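Local coordinates for probable glutamine-binding lipoprotein GlnH (GLNBP) (Mycobacterium tuberculosis, PDB 6H20) that binds amino acids such as aspartate and asparagine as a solute-binding lipoprotein and probably acts through protein kinase G to control glutamate metabolism, at residues A43-D46 and I47-R50; G60-L63 and F64-D68; T75-D78 and V79-G83; E105-T108 and A109-S113. One frame throughout, in Å; residues are numbered along the deposited sequence.

Contact 1: residues A43-D46 and I47-R50; sequences AVAD and IRAR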
ATOM      1  N   ALA A  43      21.077  -6.688 -14.020  1.00 23.69           N
ATOM      2  CA  ALA A  43      20.328  -7.092 -12.832  1.00 23.68           C
ATOM      3  C   ALA A  43      18.895  -7.499 -13.142  1.00 25.75           C
ATOM      4  O   ALA A  43      18.256  -8.152 -12.303  1.00 27.07           O
ATOM      5  CB  ALA A  43      20.328  -5.955 -11.811  1.00 23.74           C
ATOM      6  N   VAL A  44      18.371  -7.119 -14.304  1.00 22.09           N
ATOM      7  CA  VAL A  44      17.008  -7.471 -14.694  1.00 21.07           C
ATOM      8  C   VAL A  44      16.976  -8.366 -15.929  1.00 26.94           C
ATOM      9  O   VAL A  44      15.930  -8.491 -16.568  1.00 24.65           O
ATOM     10  CB  VAL A  44      16.112  -6.235 -14.854  1.00 22.11           C
ATOM     11  CG1 VAL A  44      15.954  -5.541 -13.531  1.00 21.42           C
ATOM     12  CG2 VAL A  44      16.675  -5.286 -15.903  1.00 21.99           C
ATOM     13  N   ALA A  45      18.104  -9.009 -16.260  1.00 23.42           N
ATOM     14  CA  ALA A  45      18.178  -9.791 -17.493  1.00 22.44           C
ATOM     15  C   ALA A  45      17.196 -10.951 -17.479  1.00 27.09           C
ATOM     16  O   ALA A  45      16.648 -11.324 -18.523  1.00 31.49           O
ATOM     17  CB  ALA A  45      19.606 -10.297 -17.719  1.00 25.87           C
ATOM     18  N   ASP A  46      16.963 -11.538 -16.304  1.00 27.53           N
ATOM     19  CA  ASP A  46      16.023 -12.650 -16.215  1.00 29.19           C
ATOM     20  C   ASP A  46      14.597 -12.182 -16.453  1.00 28.85           C
ATOM     21  O   ASP A  46      13.809 -12.876 -17.113  1.00 33.31           O
ATOM     22  CB  ASP A  46      16.153 -13.341 -14.858  1.00 33.05           C
ATOM     23  CG  ASP A  46      17.455 -14.111 -14.720  1.00 43.06           C
ATOM     24  OD1 ASP A  46      18.105 -14.383 -15.757  1.00 46.25           O
ATOM     25  OD2 ASP A  46      17.826 -14.454 -13.577  1.00 47.70           O
ATOM     26  N   ILE A  47      14.242 -11.013 -15.920  1.00 24.77           N
ATOM     27  CA  ILE A  47      12.921 -10.449 -16.173  1.00 24.72           C
ATOM     28  C   ILE A  47      12.759 -10.155 -17.655  1.00 27.36           C
ATOM     29  O   ILE A  47      11.752 -10.513 -18.277  1.00 28.27           O
ATOM     30  CB  ILE A  47      12.706  -9.188 -15.319  1.00 24.77           C
ATOM     31  CG1 ILE A  47      12.608  -9.562 -13.836  1.00 25.21           C
ATOM     32  CG2 ILE A  47      11.462  -8.442 -15.778  1.00 24.15           C
ATOM     33  CD1 ILE A  47      12.735  -8.373 -12.894  1.00 25.06           C
ATOM     34  N   ARG A  48      13.767  -9.512 -18.245  1.00 28.21           N
ATOM     35  CA  ARG A  48      13.713  -9.177 -19.661  1.00 31.28           C
ATOM     36  C   ARG A  48      13.536 -10.425 -20.516  1.00 29.89           C
ATOM     37  O   ARG A  48      12.754 -10.422 -21.475  1.00 37.71           O
ATOM     38  CB  ARG A  48      14.991  -8.430 -20.047  1.00 30.03           C
ATOM     39  CG  ARG A  48      14.808  -7.409 -21.149  1.00 35.49           C
ATOM     40  CD  ARG A  48      16.044  -6.538 -21.287  1.00 31.29           C
ATOM     41  NE  ARG A  48      17.273  -7.331 -21.287  1.00 38.98           N
ATOM     42  CZ  ARG A  48      18.233  -7.228 -20.369  1.00 34.98           C
ATOM     43  NH1 ARG A  48      18.111  -6.366 -19.365  1.00 26.54           N
ATOM     44  NH2 ARG A  48      19.317  -7.994 -20.454  1.00 38.98           N
ATOM     45  N   ALA A  49      14.234 -11.513 -20.168  1.00 29.32           N
ATOM     46  CA  ALA A  49      14.111 -12.753 -20.927  1.00 31.96           C
ATOM     47  C   ALA A  49      12.736 -13.379 -20.767  1.00 31.26           C
ATOM     48  O   ALA A  49      12.269 -14.086 -21.670  1.00 37.60           O
ATOM     49  CB  ALA A  49      15.193 -13.745 -20.503  1.00 31.54           C
ATOM     50  N   ARG A  50      12.080 -13.158 -19.627  1.00 29.43           N
ATOM     51  CA  ARG A  50      10.719 -13.652 -19.450  1.00 31.38           C
ATOM     52  C   ARG A  50       9.697 -12.826 -20.216  1.00 29.54           C
ATOM     53  O   ARG A  50       8.542 -13.253 -20.328  1.00 31.79           O
ATOM     54  CB  ARG A  50      10.338 -13.723 -17.967  1.00 30.06           C
ATOM     55  CG  ARG A  50      10.970 -14.888 -17.213  1.00 33.21           C
ATOM     56  CD  ARG A  50      10.336 -15.083 -15.844  1.00 33.20           C
ATOM     57  NE  ARG A  50      10.733 -14.039 -14.898  1.00 33.14           N
ATOM     58  CZ  ARG A  50      11.846 -14.073 -14.170  1.00 32.41           C
ATOM     59  NH1 ARG A  50      12.677 -15.103 -14.269  1.00 38.12           N
ATOM     60  NH2 ARG A  50      12.128 -13.078 -13.337  1.00 32.03           N
TER

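Contact 2: residues G60-L63 and F64-D68; sequences GSNL and FSFRD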
ATOM      1  N   GLY A  60      -8.717  -4.156  -5.245  1.00 25.60           N
ATOM      2  CA  GLY A  60      -9.510  -3.685  -4.121  1.00 26.76           C
ATOM      3  C   GLY A  60      -9.201  -2.298  -3.591  1.00 29.71           C
ATOM      4  O   GLY A  60      -9.798  -1.893  -2.583  1.00 28.85           O
ATOM      5  N   SER A  61      -8.316  -1.540  -4.243  1.00 26.58           N
ATOM      6  CA  SER A  61      -7.857  -0.247  -3.732  1.00 23.87           C
ATOM      7  C   SER A  61      -8.066   0.822  -4.803  1.00 23.55           C
ATOM      8  O   SER A  61      -7.175   1.084  -5.621  1.00 19.40           O
ATOM      9  CB  SER A  61      -6.390  -0.325  -3.268  1.00 27.12           C
ATOM     10  OG  SER A  61      -6.251  -1.199  -2.145  1.00 33.06           O
ATOM     11  N   ASN A  62      -9.240   1.456  -4.785  1.00 17.23           N
ATOM     12  CA  ASN A  62      -9.484   2.571  -5.690  1.00 14.39           C
ATOM     13  C   ASN A  62      -8.371   3.603  -5.543  1.00 13.87           C
ATOM     14  O   ASN A  62      -7.879   3.856  -4.440  1.00 15.70           O
ATOM     15  CB  ASN A  62     -10.817   3.235  -5.358  1.00 16.45           C
ATOM     16  CG  ASN A  62     -11.219   4.254  -6.407  1.00 17.95           C
ATOM     17  OD1 ASN A  62     -10.947   4.070  -7.606  1.00 21.04           O
ATOM     18  ND2 ASN A  62     -11.840   5.339  -5.971  1.00 18.48           N
ATOM     19  N   LEU A  63      -7.981   4.194  -6.673  1.00 14.76           N
ATOM     20  CA  LEU A  63      -6.898   5.152  -6.872  1.00 13.83           C
ATOM     21  C   LEU A  63      -5.525   4.505  -6.940  1.00 14.90           C
ATOM     22  O   LEU A  63      -4.574   5.179  -7.343  1.00 15.93           O
ATOM     23  CB  LEU A  63      -6.847   6.295  -5.841  1.00 18.35           C
ATOM     24  CG  LEU A  63      -8.163   7.062  -5.697  1.00 16.27           C
ATOM     25  CD1 LEU A  63      -7.936   8.188  -4.689  1.00 21.56           C
ATOM     26  CD2 LEU A  63      -8.640   7.592  -7.049  1.00 18.49           C
ATOM     27  N   PHE A  64      -5.379   3.234  -6.559  1.00 14.51           N
ATOM     28  CA  PHE A  64      -4.082   2.573  -6.459  1.00 14.91           C
ATOM     29  C   PHE A  64      -3.966   1.344  -7.338  1.00 16.03           C
ATOM     30  O   PHE A  64      -3.023   1.246  -8.125  1.00 15.40           O
ATOM     31  CB  PHE A  64      -3.773   2.250  -4.987  1.00 16.75           C
ATOM     32  CG  PHE A  64      -3.348   3.462  -4.226  1.00 15.38           C
ATOM     33  CD1 PHE A  64      -2.016   3.854  -4.227  1.00 16.37           C
ATOM     34  CD2 PHE A  64      -4.283   4.274  -3.614  1.00 17.48           C
ATOM     35  CE1 PHE A  64      -1.622   4.998  -3.591  1.00 17.08           C
ATOM     36  CE2 PHE A  64      -3.904   5.442  -2.975  1.00 16.93           C
ATOM     37  CZ  PHE A  64      -2.551   5.801  -2.961  1.00 16.72           C
ATOM     38  N   SER A  65      -4.896   0.401  -7.227  1.00 16.89           N
ATOM     39  CA  SER A  65      -4.944  -0.729  -8.153  1.00 15.71           C
ATOM     40  C   SER A  65      -6.389  -1.207  -8.142  1.00 20.07           C
ATOM     41  O   SER A  65      -6.879  -1.689  -7.116  1.00 21.34           O
ATOM     42  CB  SER A  65      -3.953  -1.841  -7.775  1.00 21.62           C
ATOM     43  OG  SER A  65      -4.130  -2.329  -6.456  1.00 19.12           O
ATOM     44  N   PHE A  66      -7.081  -0.970  -9.248  1.00 17.68           N
ATOM     45  CA  PHE A  66      -8.508  -1.243  -9.354  1.00 17.94           C
ATOM     46  C   PHE A  66      -8.825  -1.406 -10.831  1.00 20.67           C
ATOM     47  O   PHE A  66      -8.041  -1.009 -11.694  1.00 23.54           O
ATOM     48  CB  PHE A  66      -9.333  -0.108  -8.726  1.00 21.17           C
ATOM     49  CG  PHE A  66      -9.260   1.195  -9.479  1.00 20.68           C
ATOM     50  CD1 PHE A  66      -8.185   2.061  -9.294  1.00 20.61           C
ATOM     51  CD2 PHE A  66     -10.254   1.547 -10.382  1.00 21.05           C
ATOM     52  CE1 PHE A  66      -8.111   3.266  -9.984  1.00 18.77           C
ATOM     53  CE2 PHE A  66     -10.184   2.752 -11.076  1.00 23.04           C
ATOM     54  CZ  PHE A  66      -9.113   3.610 -10.882  1.00 17.63           C
ATOM     55  N   ARG A  67      -9.975  -2.012 -11.125  1.00 23.77           N
ATOM     56  CA  ARG A  67     -10.407  -2.135 -12.514  1.00 24.61           C
ATOM     57  C   ARG A  67     -11.268  -0.931 -12.880  1.00 24.20           C
ATOM     58  O   ARG A  67     -12.305  -0.689 -12.253  1.00 29.27           O
ATOM     59  CB  ARG A  67     -11.156  -3.442 -12.782  1.00 27.59           C
ATOM     60  CG  ARG A  67     -11.469  -3.630 -14.262  1.00 30.03           C
ATOM     61  CD  ARG A  67     -12.117  -4.975 -14.586  1.00 32.64           C
ATOM     62  NE  ARG A  67     -11.489  -6.101 -13.902  1.00 31.58           N
ATOM     63  CZ  ARG A  67     -10.358  -6.685 -14.291  1.00 34.35           C
ATOM     64  NH1 ARG A  67      -9.701  -6.243 -15.357  1.00 32.29           N
ATOM     65  NH2 ARG A  67      -9.878  -7.705 -13.598  1.00 36.54           N
ATOM     66  N   ASP A  68     -10.832  -0.175 -13.879  1.00 24.35           N
ATOM     67  CA  ASP A  68     -11.616   0.962 -14.346  1.00 28.00           C
ATOM     68  C   ASP A  68     -12.931   0.449 -14.918  1.00 29.68           C
ATOM     69  O   ASP A  68     -12.919  -0.411 -15.807  1.00 31.72           O
ATOM     70  CB  ASP A  68     -10.825   1.699 -15.429  1.00 30.28           C
ATOM     71  CG  ASP A  68     -11.503   2.977 -15.890  1.00 34.23           C
ATOM     72  OD1 ASP A  68     -12.584   2.899 -16.516  1.00 36.40           O
ATOM     73  OD2 ASP A  68     -10.951   4.066 -15.626  1.00 38.82           O
TER

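Contact 3: residues T75-D78 and V79-G83; sequences TGFD and VDIAG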
ATOM      1  N   THR A  75      -5.752  -0.245 -13.240  1.00 22.49           N
ATOM      2  CA  THR A  75      -5.145   1.073 -13.261  1.00 22.01           C
ATOM      3  C   THR A  75      -5.033   1.585 -11.834  1.00 18.33           C
ATOM      4  O   THR A  75      -5.494   0.948 -10.880  1.00 20.17           O
ATOM      5  CB  THR A  75      -5.927   2.015 -14.185  1.00 24.40           C
ATOM      6  OG1 THR A  75      -5.164   3.206 -14.426  1.00 25.43           O
ATOM      7  CG2 THR A  75      -7.284   2.370 -13.588  1.00 23.10           C
ATOM      8  N   GLY A  76      -4.415   2.750 -11.694  1.00 15.53           N
ATOM      9  CA  GLY A  76      -4.188   3.354 -10.397  1.00 14.29           C
ATOM     10  C   GLY A  76      -2.743   3.786 -10.226  1.00 17.18           C
ATOM     11  O   GLY A  76      -1.870   3.496 -11.043  1.00 16.26           O
ATOM     12  N   PHE A  77      -2.507   4.482  -9.105  1.00 14.16           N
ATOM     13  CA  PHE A  77      -1.164   4.989  -8.790  1.00 13.73           C
ATOM     14  C   PHE A  77      -0.138   3.862  -8.709  1.00 15.00           C
ATOM     15  O   PHE A  77       0.970   3.982  -9.249  1.00 16.78           O
ATOM     16  CB  PHE A  77      -1.218   5.767  -7.471  1.00 15.39           C
ATOM     17  CG  PHE A  77       0.059   6.483  -7.111  1.00 14.71           C
ATOM     18  CD1 PHE A  77       1.002   5.867  -6.315  1.00 15.67           C
ATOM     19  CD2 PHE A  77       0.285   7.783  -7.542  1.00 18.93           C
ATOM     20  CE1 PHE A  77       2.170   6.524  -5.962  1.00 17.22           C
ATOM     21  CE2 PHE A  77       1.463   8.448  -7.195  1.00 16.95           C
ATOM     22  CZ  PHE A  77       2.398   7.798  -6.398  1.00 17.36           C
ATOM     23  N   ASP A  78      -0.478   2.763  -8.019  1.00 13.51           N
ATOM     24  CA  ASP A  78       0.463   1.651  -7.884  1.00 14.72           C
ATOM     25  C   ASP A  78       0.712   0.962  -9.224  1.00 17.12           C
ATOM     26  O   ASP A  78       1.850   0.569  -9.522  1.00 16.38           O
ATOM     27  CB  ASP A  78      -0.046   0.636  -6.859  1.00 13.92           C
ATOM     28  CG  ASP A  78       0.279   1.017  -5.423  1.00 15.04           C
ATOM     29  OD1 ASP A  78       1.196   1.836  -5.189  1.00 14.91           O
ATOM     30  OD2 ASP A  78      -0.363   0.430  -4.527  1.00 16.67           O
ATOM     31  N   VAL A  79      -0.335   0.799 -10.038  1.00 14.71           N
ATOM     32  CA  VAL A  79      -0.162   0.255 -11.384  1.00 15.97           C
ATOM     33  C   VAL A  79       0.821   1.107 -12.177  1.00 18.82           C
ATOM     34  O   VAL A  79       1.710   0.587 -12.872  1.00 17.33           O
ATOM     35  CB  VAL A  79      -1.532   0.176 -12.081  1.00 16.89           C
ATOM     36  CG1 VAL A  79      -1.361  -0.277 -13.517  1.00 20.90           C
ATOM     37  CG2 VAL A  79      -2.442  -0.759 -11.311  1.00 19.04           C
ATOM     38  N   ASP A  80       0.684   2.429 -12.073  1.00 14.94           N
ATOM     39  CA  ASP A  80       1.541   3.331 -12.834  1.00 15.10           C
ATOM     40  C   ASP A  80       2.973   3.307 -12.321  1.00 17.02           C
ATOM     41  O   ASP A  80       3.911   3.359 -13.125  1.00 17.21           O
ATOM     42  CB  ASP A  80       0.945   4.741 -12.835  1.00 16.39           C
ATOM     43  CG  ASP A  80      -0.266   4.859 -13.749  1.00 17.91           C
ATOM     44  OD1 ASP A  80      -0.498   3.957 -14.586  1.00 23.63           O
ATOM     45  OD2 ASP A  80      -0.994   5.867 -13.620  1.00 20.38           O
ATOM     46  N   ILE A  81       3.160   3.215 -10.997  1.00 13.46           N
ATOM     47  CA  ILE A  81       4.508   3.058 -10.437  1.00 13.91           C
ATOM     48  C   ILE A  81       5.164   1.804 -11.001  1.00 13.42           C
ATOM     49  O   ILE A  81       6.309   1.833 -11.476  1.00 15.35           O
ATOM     50  CB  ILE A  81       4.464   3.029  -8.895  1.00 14.94           C
ATOM     51  CG1 ILE A  81       4.078   4.398  -8.328  1.00 15.26           C
ATOM     52  CG2 ILE A  81       5.816   2.562  -8.352  1.00 17.64           C
ATOM     53  CD1 ILE A  81       5.147   5.487  -8.506  1.00 16.93           C
ATOM     54  N   ALA A  82       4.425   0.686 -10.991  1.00 14.80           N
ATOM     55  CA  ALA A  82       4.956  -0.562 -11.539  1.00 14.90           C
ATOM     56  C   ALA A  82       5.286  -0.411 -13.012  1.00 15.15           C
ATOM     57  O   ALA A  82       6.299  -0.940 -13.486  1.00 16.90           O
ATOM     58  CB  ALA A  82       3.958  -1.713 -11.331  1.00 16.25           C
ATOM     59  N   GLY A  83       4.456   0.329 -13.750  1.00 16.24           N
ATOM     60  CA  GLY A  83       4.713   0.524 -15.164  1.00 16.15           C
ATOM     61  C   GLY A  83       5.987   1.298 -15.436  1.00 16.94           C
ATOM     62  O   GLY A  83       6.611   1.110 -16.482  1.00 18.86           O
TER
HETATM   63  O   HOH W   1      -2.750   2.891 -15.470  1.00 48.55           O

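Contact 4: residues E105-T108 and A109-S113; sequences ERVT and ALQKS. With ASN (asparagine), chain B.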
ATOM      1  N   GLU A 105      -1.223 -11.714   1.478  1.00 24.20           N
ATOM      2  CA  GLU A 105      -0.395 -12.580   0.639  1.00 23.88           C
ATOM      3  C   GLU A 105       0.817 -11.884   0.035  1.00 24.23           C
ATOM      4  O   GLU A 105       1.562 -12.520  -0.719  1.00 26.10           O
ATOM      5  CB  GLU A 105      -1.234 -13.172  -0.501  1.00 27.57           C
ATOM      6  CG  GLU A 105      -2.363 -14.089  -0.045  1.00 27.94           C
ATOM      7  CD  GLU A 105      -3.402 -14.379  -1.127  1.00 30.64           C
ATOM      8  OE1 GLU A 105      -3.593 -13.565  -2.054  1.00 30.74           O
ATOM      9  OE2 GLU A 105      -4.060 -15.438  -1.037  1.00 36.49           O
ATOM     10  N   ARG A 106       1.026 -10.595   0.314  1.00 20.54           N
ATOM     11  CA  ARG A 106       2.132  -9.880  -0.322  1.00 21.22           C
ATOM     12  C   ARG A 106       3.486 -10.466   0.060  1.00 23.43           C
ATOM     13  O   ARG A 106       4.354 -10.636  -0.801  1.00 24.89           O
ATOM     14  CB  ARG A 106       2.084  -8.400   0.061  1.00 19.05           C
ATOM     15  CG  ARG A 106       0.888  -7.674  -0.511  1.00 17.09           C
ATOM     16  CD  ARG A 106       0.804  -6.228   0.033  1.00 18.35           C
ATOM     17  NE  ARG A 106       0.446  -6.228   1.453  1.00 17.69           N
ATOM     18  CZ  ARG A 106       0.124  -5.126   2.136  1.00 18.24           C
ATOM     19  NH1 ARG A 106       0.135  -3.941   1.530  1.00 18.95           N
ATOM     20  NH2 ARG A 106      -0.209  -5.208   3.422  1.00 18.90           N
ATOM     21  N   VAL A 107       3.692 -10.774   1.343  1.00 22.19           N
ATOM     22  CA  VAL A 107       4.990 -11.300   1.767  1.00 23.09           C
ATOM     23  C   VAL A 107       5.215 -12.696   1.199  1.00 23.83           C
ATOM     24  O   VAL A 107       6.303 -13.008   0.693  1.00 24.35           O
ATOM     25  CB  VAL A 107       5.124 -11.266   3.301  1.00 25.98           C
ATOM     26  CG1 VAL A 107       6.269 -12.174   3.764  1.00 27.32           C
ATOM     27  CG2 VAL A 107       5.343  -9.840   3.774  1.00 25.17           C
ATOM     28  N   THR A 108       4.191 -13.554   1.258  1.00 26.02           N
ATOM     29  CA  THR A 108       4.361 -14.930   0.801  1.00 26.55           C
ATOM     30  C   THR A 108       4.678 -14.993  -0.687  1.00 25.26           C
ATOM     31  O   THR A 108       5.533 -15.777  -1.108  1.00 26.61           O
ATOM     32  CB  THR A 108       3.111 -15.754   1.120  1.00 29.78           C
ATOM     33  OG1 THR A 108       2.940 -15.814   2.538  1.00 40.71           O
ATOM     34  CG2 THR A 108       3.267 -17.167   0.588  1.00 35.95           C
ATOM     35  N   ALA A 109       4.012 -14.178  -1.506  1.00 25.51           N
ATOM     36  CA  ALA A 109       4.298 -14.221  -2.937  1.00 26.97           C
ATOM     37  C   ALA A 109       5.738 -13.839  -3.223  1.00 28.27           C
ATOM     38  O   ALA A 109       6.355 -14.387  -4.140  1.00 26.60           O
ATOM     39  CB  ALA A 109       3.339 -13.311  -3.697  1.00 25.76           C
ATOM     40  N   LEU A 110       6.291 -12.906  -2.449  1.00 24.40           N
ATOM     41  CA  LEU A 110       7.688 -12.531  -2.633  1.00 22.12           C
ATOM     42  C   LEU A 110       8.620 -13.643  -2.166  1.00 29.01           C
ATOM     43  O   LEU A 110       9.604 -13.963  -2.848  1.00 30.37           O
ATOM     44  CB  LEU A 110       7.954 -11.218  -1.900  1.00 21.45           C
ATOM     45  CG  LEU A 110       7.281 -10.006  -2.539  1.00 21.89           C
ATOM     46  CD1 LEU A 110       7.307  -8.813  -1.591  1.00 20.74           C
ATOM     47  CD2 LEU A 110       7.967  -9.677  -3.847  1.00 20.89           C
ATOM     48  N   GLN A 111       8.317 -14.245  -1.012  1.00 25.45           N
ATOM     49  CA  GLN A 111       9.139 -15.338  -0.497  1.00 28.54           C
ATOM     50  C   GLN A 111       9.179 -16.510  -1.469  1.00 28.81           C
ATOM     51  O   GLN A 111      10.226 -17.161  -1.632  1.00 30.97           O
ATOM     52  CB  GLN A 111       8.575 -15.797   0.845  1.00 31.50           C
ATOM     53  CG  GLN A 111       8.868 -14.862   2.006  1.00 29.89           C
ATOM     54  CD  GLN A 111       8.276 -15.369   3.304  1.00 29.90           C
ATOM     55  OE1 GLN A 111       7.096 -15.711   3.364  1.00 33.62           O
ATOM     56  NE2 GLN A 111       9.093 -15.427   4.351  1.00 35.15           N
ATOM     57  N   LYS A 112       8.057 -16.796  -2.124  1.00 30.04           N
ATOM     58  CA  LYS A 112       7.940 -17.921  -3.044  1.00 31.14           C
ATOM     59  C   LYS A 112       8.343 -17.557  -4.464  1.00 33.15           C
ATOM     60  O   LYS A 112       8.177 -18.380  -5.367  1.00 35.44           O
ATOM     61  CB  LYS A 112       6.507 -18.459  -3.054  1.00 30.99           C
ATOM     62  CG  LYS A 112       6.056 -19.121  -1.770  1.00 36.31           C
ATOM     63  CD  LYS A 112       4.580 -19.482  -1.862  1.00 37.54           C
ATOM     64  CE  LYS A 112       4.251 -20.742  -1.082  1.00 47.11           C
ATOM     65  NZ  LYS A 112       4.736 -20.679   0.323  1.00 51.04           N
ATOM     66  N   SER A 113       8.846 -16.339  -4.685  1.00 30.08           N
ATOM     67  CA  SER A 113       9.239 -15.886  -6.019  1.00 29.22           C
ATOM     68  C   SER A 113       8.107 -16.050  -7.031  1.00 30.19           C
ATOM     69  O   SER A 113       8.325 -16.432  -8.182  1.00 38.73           O
ATOM     70  CB  SER A 113      10.530 -16.563  -6.490  1.00 33.36           C
ATOM     71  OG  SER A 113      11.598 -16.216  -5.632  1.00 41.51           O
TER
HETATM   72  N   ASN B 401      -0.266   0.170   3.915  1.00 15.01           N
HETATM   73  CA  ASN B 401      -0.896  -0.758   4.853  1.00 14.26           C
HETATM   74  C   ASN B 401      -0.095  -2.046   4.903  1.00 15.65           C
HETATM   75  O   ASN B 401      -0.566  -3.059   5.453  1.00 14.72           O
HETATM   76  CB  ASN B 401      -2.346  -1.037   4.452  1.00 15.45           C
HETATM   77  CG  ASN B 401      -2.458  -1.817   3.165  1.00 16.10           C
HETATM   78  OD1 ASN B 401      -1.521  -1.909   2.378  1.00 17.19           O
HETATM   79  ND2 ASN B 401      -3.608  -2.418   2.962  1.00 15.55           N
HETATM   80  OXT ASN B 401       1.040  -2.062   4.380  1.00 15.29           O

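Contact 1: residues A43-D46 and I47-R50
Val-44 stands at the N-cap of a short alpha-helix, and the ladder of i to i+4 bonds starts there: Arg-48 N donates to Val-44 O at 2.9 Å and 170°, Ala-49 N to Ala-45 O at 2.9 Å, and Arg-50 N to Asp-46 O at 3.1 Å. On the buried side Val-44 CG1 meets Ile-47 CD1 at 4.3 Å, a light touch; both side chains also pack against Ile-89 of helix 77-90 and Leu-246 of helix 244-259.

The two arginines fold back along the helix from different sides. Arg-48 bends at chi3 (46°), which lays one face of its guanidinium over Ala-45, with NH2 3.6 Å from Ala-45 CB; its chain crosses that of Val-44 at about a right angle, and NH1 is tied to the backbone O of Asp-41. Arg-50 bends the other way at chi3 (-73°) and brings its flat group over the backbone of Asp-46. Its ionic partner is Asp-116, bound through NH2, while Asp-46 OD2 remains 5.2 Å from Arg-50 NH1. The carbonyl oxygen, Asp-46 O, lies 3.7 Å above the plane of the Arg-50 guanidinium, over its centre.

Contact 2: residues G60-L63 and F64-D68
Ser-61 and Ser-65 form a single antiparallel, hydrogen-bonded pair around a tight type II turn, and Phe-64 adds itself to the pairing: with Phe-64 and Ser-65 both facing Ser-61, this is a classic beta bulge. The tight part is the backbone. Ser-61 O accepts two hydrogens, from Ser-65 N at 2.9 Å in the carbonyl plane and from Phe-64 N at 3.0 Å, tilted from it. Ser-61 N returns a longer bond to Ser-65 O at 3.2 Å. Beside the turn the ring of Phe-64 is buried, with Leu-63 O over one face and Leu-63 CB 4.0 Å from Phe-64 CD2; beyond, the ring packs on Thr-121, Thr-211 and Leu-271.

The looser, partly exposed side holds Asn-62 and Phe-66. With its CG set between backbone N and carbonyl carbon (chi1 68°), Phe-66 turns its ring back toward the turn, and Phe-66 CD1 comes within 3.4 Å of Leu-63 N. Asn-62 OD1 hangs 3.5 Å above the Phe-66 ring plane, over its centre, the amide nearly perpendicular to the ring at 82°.

An oxygen over a ring centre gains little electrostatically, so the amide is more likely oriented by its other end, Asn-62 ND2, which donates to Gly-215 O of helix 210-219. The chemistry is thus consistent with a turn held in place by two bonds to Ser-61 O, set beside the binding-site residues Thr-121 and Trp-191.

Contact 3: residues T75-D78 and V79-G83
Gly-76 is the N-cap of helix 77-90, and three regular bonds of its first turns join the segments: Asp-80 N to Gly-76 O at 3.0 Å, Ile-81 N to Phe-77 O at 2.9 Å, and Ala-82 N to Asp-78 O at 3.0 Å. Gly-76 has phi 130°, a backbone shape in which any side chain would collide with Thr-75 O.

Phe-77 sends CG anti to its backbone N (chi1 -173°), bringing the ring down to Ile-81, where Phe-77 CE1 lies 3.7 Å from Ile-81 CG1 in an oblique approach. On another side Val-79 CG2 rests on the strand end, 3.5 Å from Thr-75 O. A water bridges the same region: it donates to Asp-80 OD1 at 2.6 Å and is bonded to Thr-75 OG1 at 2.6 Å. Asp-80 OD2 is held in turn by Lys-269 and Trp-270 of helix 262-270.

Asp-78 turns its carboxylate out of the helix, OD1 to Tyr-138 OH and OD2 to Thr-121 N. Two acidic side chains in the first turn probably suit the partial positive charge of a helix N terminus, and the bond to Thr-121 is consistent with a second-shell role for Asp-78, since Thr-121 O is bonded to the asparagine.

Contact 4: residues E105-T108 and A109-S113
Lys-112 runs alongside Thr-108, the two side chains pointing the same way, beside the backbone bond from Lys-112 N to Thr-108 O (2.9 Å). From the root outward, Lys-112 CB lies 3.5 Å from Thr-108 O and CG stays close to that same oxygen. Lys-112 CD then meets the methyl Thr-108 CG2 at 3.6 Å, and CE remains beside this methyl. The chain bends at chi3 and again at chi4 (52°), which curls the tip back and leaves Lys-112 NZ 3.8 Å from Thr-108 CG2. In the preceding i to i+4 pair, Gln-111 crosses Val-107 obliquely, with Gln-111 OE1 3.7 Å from Val-107 CG1. The helix ends just beyond, where Ser-113 takes positive phi in a Schellman motif.

At the other end of the helix Arg-106 turns away from this packing into the ligand pocket. Its NH1 donates to the asparagine OD1 at 2.8 Å, and its NH2 donates to the asparagine O at 3.0 Å and 160°, from an in-plane edge. Arg-106 NE on Ala-103 O and NH1 on Lys-120 O fix the guanidinium. Together with Arg-128 this is the arginine-lined amino-acid site of a family 3 solute-binding protein, clasping the ligand's carboxylate and side chain.

How the contacts relate
Following the chain from the N terminus, the four contacts come in series; each is local, so none closes a long loop, nests or crosses. Contact 1 starts helix 45-50, which packs at the far end of helix 77-90. Contact 2 forms the turn after strand 53-57, and contact 3 starts helix 77-90. These two touch: Phe-66 O and Thr-75 N, 2.9 Å apart, belong to the small sheet 66-67 with 74-75, while Leu-63 O and Phe-77 N, at 2.8 Å, tie the turn to the helix start. Contact 4 has its nearest atoms about 7 Å from both contact 1 and contact 3. Contacts 2 and 3 border the ligand region at Thr-121; contact 4 reaches the ligand directly.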